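Local coordinates for sensor protein PfeS (Pseudomonas aeruginosa, PDB 3KYZ) that probably senses signals through a periplasmic domain as the histidine kinase of the PfeR/PfeS two-component system and may activate PfeR by phosphorylation, at residues M90-I103 / G112-P124. Numbering follows the deposited sequence.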
loop_
_atom_site.group_PDB
_atom_site.type_symbol
_atom_site.label_atom_id
_atom_site.label_comp_id
_atom_site.label_asym_id
_atom_site.label_seq_id
_atom_site.Cartn_x
_atom_site.Cartn_y
_atom_site.Cartn_z
HETATM N N MSE A 90 -7.788 -14.314 3.242
HETATM C CA MSE A 90 -8.609 -13.144 3.557
HETATM C C MSE A 90 -9.167 -13.225 4.970
HETATM O O MSE A 90 -9.668 -14.272 5.382
HETATM C CB MSE A 90 -9.798 -13.065 2.601
HETATM C CG MSE A 90 -9.436 -13.016 1.143
HETATM SE SE MSE A 90 -9.312 -11.196 0.503
HETATM C CE MSE A 90 -8.432 -11.583 -1.193
ATOM N N SER A 91 -9.113 -12.117 5.703
ATOM C CA SER A 91 -9.726 -12.073 7.029
ATOM C C SER A 91 -9.865 -10.651 7.566
ATOM O O SER A 91 -9.180 -9.734 7.109
ATOM C CB SER A 91 -8.928 -12.921 8.020
ATOM O OG SER A 91 -8.000 -12.126 8.733
ATOM N N ARG A 92 -10.765 -10.486 8.535
ATOM C CA ARG A 92 -10.955 -9.197 9.189
ATOM C C ARG A 92 -9.988 -9.043 10.360
ATOM O O ARG A 92 -9.757 -7.934 10.839
ATOM C CB ARG A 92 -12.396 -9.054 9.691
ATOM C CG ARG A 92 -13.464 -9.338 8.646
ATOM C CD ARG A 92 -14.862 -9.236 9.244
ATOM N NE ARG A 92 -15.273 -7.850 9.452
ATOM C CZ ARG A 92 -16.368 -7.307 8.927
ATOM N NH1 ARG A 92 -16.661 -6.035 9.168
ATOM N NH2 ARG A 92 -17.174 -8.035 8.166
ATOM N N ARG A 93 -9.433 -10.167 10.809
ATOM C CA ARG A 93 -8.550 -10.227 11.978
ATOM C C ARG A 93 -7.622 -9.027 12.172
ATOM O O ARG A 93 -7.862 -8.172 13.028
ATOM C CB ARG A 93 -7.706 -11.506 11.934
ATOM C CG ARG A 93 -8.475 -12.790 12.216
ATOM C CD ARG A 93 -8.555 -13.079 13.708
ATOM N NE ARG A 93 -9.146 -14.386 13.982
ATOM C CZ ARG A 93 -8.446 -15.500 14.185
ATOM N NH1 ARG A 93 -7.120 -15.471 14.148
ATOM N NH2 ARG A 93 -9.074 -16.644 14.428
ATOM N N LEU A 94 -6.560 -8.983 11.371
ATOM C CA LEU A 94 -5.439 -8.070 11.593
ATOM C C LEU A 94 -5.821 -6.599 11.770
ATOM O O LEU A 94 -5.195 -5.888 12.557
ATOM C CB LEU A 94 -4.408 -8.221 10.467
ATOM C CG LEU A 94 -2.969 -8.550 10.872
ATOM C CD1 LEU A 94 -2.921 -9.659 11.915
ATOM C CD2 LEU A 94 -2.149 -8.926 9.647
ATOM N N GLN A 95 -6.839 -6.140 11.047
ATOM C CA GLN A 95 -7.197 -4.721 11.080
ATOM C C GLN A 95 -8.655 -4.417 11.431
ATOM O O GLN A 95 -9.078 -3.261 11.394
ATOM C CB GLN A 95 -6.835 -4.052 9.758
ATOM C CG GLN A 95 -5.342 -3.912 9.548
ATOM C CD GLN A 95 -5.005 -2.777 8.615
ATOM O OE1 GLN A 95 -5.097 -2.915 7.396
ATOM N NE2 GLN A 95 -4.615 -1.640 9.182
ATOM N N ASP A 96 -9.417 -5.451 11.767
ATOM C CA ASP A 96 -10.805 -5.272 12.186
ATOM C C ASP A 96 -11.628 -4.498 11.155
ATOM O O ASP A 96 -12.387 -3.591 11.496
ATOM C CB ASP A 96 -10.867 -4.568 13.543
ATOM C CG ASP A 96 -12.232 -4.670 14.186
ATOM O OD1 ASP A 96 -13.003 -5.573 13.794
ATOM O OD2 ASP A 96 -12.531 -3.853 15.083
ATOM N N GLU A 97 -11.469 -4.866 9.891
ATOM C CA GLU A 97 -12.249 -4.286 8.805
ATOM C C GLU A 97 -12.131 -5.226 7.623
ATOM O O GLU A 97 -11.219 -6.056 7.571
ATOM C CB GLU A 97 -11.715 -2.906 8.421
ATOM C CG GLU A 97 -10.287 -2.938 7.891
ATOM C CD GLU A 97 -9.749 -1.567 7.516
ATOM O OE1 GLU A 97 -8.585 -1.493 7.064
ATOM O OE2 GLU A 97 -10.485 -0.567 7.667
ATOM N N LEU A 98 -13.049 -5.113 6.670
ATOM C CA LEU A 98 -12.959 -5.930 5.470
ATOM C C LEU A 98 -11.706 -5.564 4.673
ATOM O O LEU A 98 -11.339 -4.387 4.576
ATOM C CB LEU A 98 -14.231 -5.787 4.630
ATOM C CG LEU A 98 -15.434 -6.487 5.269
ATOM C CD1 LEU A 98 -16.753 -5.956 4.722
ATOM C CD2 LEU A 98 -15.333 -7.996 5.084
ATOM N N PRO A 99 -11.036 -6.576 4.103
ATOM C CA PRO A 99 -9.773 -6.327 3.392
ATOM C C PRO A 99 -9.946 -5.455 2.151
ATOM O O PRO A 99 -10.990 -5.506 1.489
ATOM C CB PRO A 99 -9.333 -7.726 2.942
ATOM C CG PRO A 99 -10.143 -8.683 3.728
ATOM C CD PRO A 99 -11.404 -8.000 4.130
ATOM N N TYR A 100 -8.922 -4.669 1.837
ATOM C CA TYR A 100 -8.875 -3.972 0.554
ATOM C C TYR A 100 -8.162 -4.866 -0.441
ATOM O O TYR A 100 -7.024 -5.280 -0.210
ATOM C CB TYR A 100 -8.176 -2.616 0.681
ATOM C CG TYR A 100 -8.964 -1.667 1.546
ATOM C CD1 TYR A 100 -10.003 -0.915 1.013
ATOM C CD2 TYR A 100 -8.680 -1.537 2.900
ATOM C CE1 TYR A 100 -10.742 -0.058 1.803
ATOM C CE2 TYR A 100 -9.405 -0.690 3.694
ATOM C CZ TYR A 100 -10.438 0.050 3.144
ATOM O OH TYR A 100 -11.152 0.899 3.939
ATOM N N VAL A 101 -8.849 -5.184 -1.533
ATOM C CA VAL A 101 -8.329 -6.110 -2.524
ATOM C C VAL A 101 -7.751 -5.350 -3.713
ATOM O O VAL A 101 -8.407 -4.470 -4.279
ATOM C CB VAL A 101 -9.433 -7.074 -3.003
ATOM C CG1 VAL A 101 -8.877 -8.071 -4.013
ATOM C CG2 VAL A 101 -10.056 -7.793 -1.807
ATOM N N SER A 102 -6.510 -5.685 -4.063
ATOM C CA SER A 102 -5.779 -5.057 -5.157
ATOM C C SER A 102 -5.800 -5.977 -6.371
ATOM O O SER A 102 -5.388 -7.137 -6.284
ATOM C CB SER A 102 -4.328 -4.842 -4.731
ATOM O OG SER A 102 -3.540 -4.302 -5.774
ATOM N N ILE A 103 -6.283 -5.467 -7.498
ATOM C CA ILE A 103 -6.396 -6.271 -8.717
ATOM C C ILE A 103 -5.834 -5.499 -9.910
ATOM O O ILE A 103 -6.417 -4.509 -10.363
ATOM C CB ILE A 103 -7.859 -6.673 -9.018
ATOM C CG1 ILE A 103 -8.573 -7.187 -7.759
ATOM C CG2 ILE A 103 -7.898 -7.708 -10.152
ATOM C CD1 ILE A 103 -10.107 -7.255 -7.896
ATOM N N GLY A 112 -2.217 0.684 -14.073
ATOM C CA GLY A 112 -3.031 0.868 -12.894
ATOM C C GLY A 112 -3.673 -0.389 -12.366
ATOM O O GLY A 112 -3.373 -1.502 -12.805
ATOM N N ARG A 113 -4.555 -0.203 -11.393
ATOM C CA ARG A 113 -5.219 -1.322 -10.756
ATOM C C ARG A 113 -6.584 -0.901 -10.249
ATOM O O ARG A 113 -6.853 0.291 -10.045
ATOM C CB ARG A 113 -4.382 -1.834 -9.583
ATOM C CG ARG A 113 -4.339 -0.875 -8.399
ATOM C CD ARG A 113 -3.397 -1.382 -7.310
ATOM N NE ARG A 113 -1.997 -1.155 -7.666
ATOM C CZ ARG A 113 -0.958 -1.757 -7.088
ATOM N NH1 ARG A 113 -1.147 -2.659 -6.130
ATOM N NH2 ARG A 113 0.278 -1.458 -7.472
ATOM N N LEU A 114 -7.442 -1.892 -10.063
ATOM C CA LEU A 114 -8.696 -1.721 -9.348
ATOM C C LEU A 114 -8.454 -2.077 -7.887
ATOM O O LEU A 114 -7.826 -3.097 -7.583
ATOM C CB LEU A 114 -9.766 -2.647 -9.935
ATOM C CG LEU A 114 -11.088 -2.728 -9.160
ATOM C CD1 LEU A 114 -11.793 -1.389 -9.166
ATOM C CD2 LEU A 114 -11.995 -3.803 -9.749
ATOM N N VAL A 115 -8.923 -1.220 -6.984
ATOM C CA VAL A 115 -8.952 -1.547 -5.565
ATOM C C VAL A 115 -10.415 -1.590 -5.128
ATOM O O VAL A 115 -11.188 -0.667 -5.403
ATOM C CB VAL A 115 -8.173 -0.522 -4.717
ATOM C CG1 VAL A 115 -8.281 -0.873 -3.225
ATOM C CG2 VAL A 115 -6.717 -0.481 -5.153
ATOM N N ILE A 116 -10.804 -2.675 -4.473
ATOM C CA ILE A 116 -12.169 -2.807 -3.984
ATOM C C ILE A 116 -12.134 -3.344 -2.564
ATOM O O ILE A 116 -11.461 -4.335 -2.295
ATOM C CB ILE A 116 -13.035 -3.699 -4.923
ATOM C CG1 ILE A 116 -14.481 -3.787 -4.429
ATOM C CG2 ILE A 116 -12.431 -5.097 -5.098
ATOM C CD1 ILE A 116 -15.436 -4.290 -5.510
ATOM N N GLN A 117 -12.822 -2.678 -1.644
ATOM C CA GLN A 117 -12.950 -3.255 -0.311
ATOM C C GLN A 117 -13.876 -4.461 -0.444
ATOM O O GLN A 117 -14.953 -4.365 -1.030
ATOM C CB GLN A 117 -13.503 -2.266 0.713
ATOM C CG GLN A 117 -13.421 -2.825 2.134
ATOM C CD GLN A 117 -13.621 -1.781 3.215
ATOM O OE1 GLN A 117 -14.277 -0.765 3.001
ATOM N NE2 GLN A 117 -13.045 -2.031 4.393
ATOM N N LEU A 118 -13.443 -5.604 0.067
ATOM C CA LEU A 118 -14.179 -6.848 -0.151
ATOM C C LEU A 118 -15.627 -6.716 0.310
ATOM O O LEU A 118 -15.872 -6.354 1.452
ATOM C CB LEU A 118 -13.515 -7.998 0.609
ATOM C CG LEU A 118 -14.039 -9.382 0.230
ATOM C CD1 LEU A 118 -13.586 -9.752 -1.178
ATOM C CD2 LEU A 118 -13.571 -10.414 1.233
ATOM N N PRO A 119 -16.594 -7.003 -0.577
ATOM C CA PRO A 119 -17.988 -7.029 -0.117
ATOM C C PRO A 119 -18.183 -8.058 0.994
ATOM O O PRO A 119 -17.635 -9.157 0.921
ATOM C CB PRO A 119 -18.762 -7.453 -1.370
ATOM C CG PRO A 119 -17.923 -6.967 -2.500
ATOM C CD PRO A 119 -16.491 -7.176 -2.038
ATOM N N GLU A 120 -18.965 -7.706 2.006
ATOM C CA GLU A 120 -19.114 -8.554 3.183
ATOM C C GLU A 120 -19.568 -9.980 2.856
ATOM O O GLU A 120 -19.157 -10.940 3.514
ATOM C CB GLU A 120 -20.076 -7.908 4.180
ATOM C CG GLU A 120 -20.199 -8.654 5.496
ATOM C CD GLU A 120 -21.264 -8.060 6.396
ATOM O OE1 GLU A 120 -22.120 -7.307 5.883
ATOM O OE2 GLU A 120 -21.249 -8.348 7.613
ATOM N N ARG A 121 -20.407 -10.121 1.837
ATOM C CA ARG A 121 -20.958 -11.434 1.510
ATOM C C ARG A 121 -19.900 -12.405 0.988
ATOM O O ARG A 121 -20.133 -13.617 0.957
ATOM C CB ARG A 121 -22.096 -11.311 0.492
ATOM C CG ARG A 121 -21.609 -11.092 -0.922
ATOM C CD ARG A 121 -22.750 -11.004 -1.921
ATOM N NE ARG A 121 -22.215 -10.775 -3.255
ATOM C CZ ARG A 121 -21.768 -9.600 -3.684
ATOM N NH1 ARG A 121 -21.815 -8.541 -2.890
ATOM N NH2 ARG A 121 -21.291 -9.482 -4.915
ATOM N N LEU A 122 -18.743 -11.879 0.586
ATOM C CA LEU A 122 -17.714 -12.698 -0.055
ATOM C C LEU A 122 -16.598 -13.134 0.887
ATOM O O LEU A 122 -15.649 -13.796 0.462
ATOM C CB LEU A 122 -17.088 -11.962 -1.245
ATOM C CG LEU A 122 -17.963 -11.618 -2.452
ATOM C CD1 LEU A 122 -17.099 -11.014 -3.561
ATOM C CD2 LEU A 122 -18.711 -12.845 -2.957
ATOM N N LEU A 123 -16.692 -12.755 2.155
ATOM C CA LEU A 123 -15.620 -13.061 3.090
ATOM C C LEU A 123 -15.623 -14.547 3.419
ATOM O O LEU A 123 -16.661 -15.099 3.777
ATOM C CB LEU A 123 -15.751 -12.230 4.366
ATOM C CG LEU A 123 -14.581 -12.346 5.345
ATOM C CD1 LEU A 123 -13.318 -11.700 4.780
ATOM C CD2 LEU A 123 -14.954 -11.724 6.675
ATOM N N PRO A 124 -14.459 -15.204 3.290
ATOM C CA PRO A 124 -14.354 -16.631 3.615
ATOM C C PRO A 124 -14.919 -16.934 5.000
ATOM O O PRO A 124 -14.557 -16.242 5.956
ATOM C CB PRO A 124 -12.844 -16.876 3.598
ATOM C CG PRO A 124 -12.316 -15.855 2.643
ATOM C CD PRO A 124 -13.166 -14.635 2.869
HETATM O O HOH W 1 -13.491 -0.282 6.665
HETATM O O HOH W 2 -13.458 1.967 3.291
#
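Gln117 leaves its strand with CG anti to the backbone N (chi1 -171°) and runs on extended, while Tyr100 keeps its ring carbon beside its own N (chi1 -66°); together these turns lay the amide flat over one face of the phenol, the two planes 20° apart. Gln117 CG adds a CH-pi contact, 4.2 Å from the centroid of the Tyr100 ring. The amide is gripped at both ends: Gln117 NE2 gives one hydrogen to Leu98 O at 2.9 Å, almost straight, and another to a water shared with Glu97 OE2, while a second water joins Gln117 OE1 to the Tyr100 hydroxyl. His79 also stacks on the Tyr100 ring. On the side of the sheet that carries Tyr100 and Gln117, Arg113 NH1 donates to Ser102 OG over 2.9 Å, next to Phe82 and Thr81 of the second subunit. The side carrying Val101, Ile103, Leu114 and Ile116 is apolar; these pack together, and Ile103 and Leu114 reach helix 17-53. Beyond the strands, Leu118 N still bonds Pro99 O at 2.8 Å, Leu98 CD1 lies 3.4 Å from Leu118 O, and Leu123 CD2 meets Leu98 CD2. Paired backbone bonds at Val101-Ile116 and Ile103-Leu114 define an antiparallel beta hairpin, whose strand 113-117 is the middle one of the small sheet packed on the long helix in this predicted periplasmic, Cache-clan sensor domain.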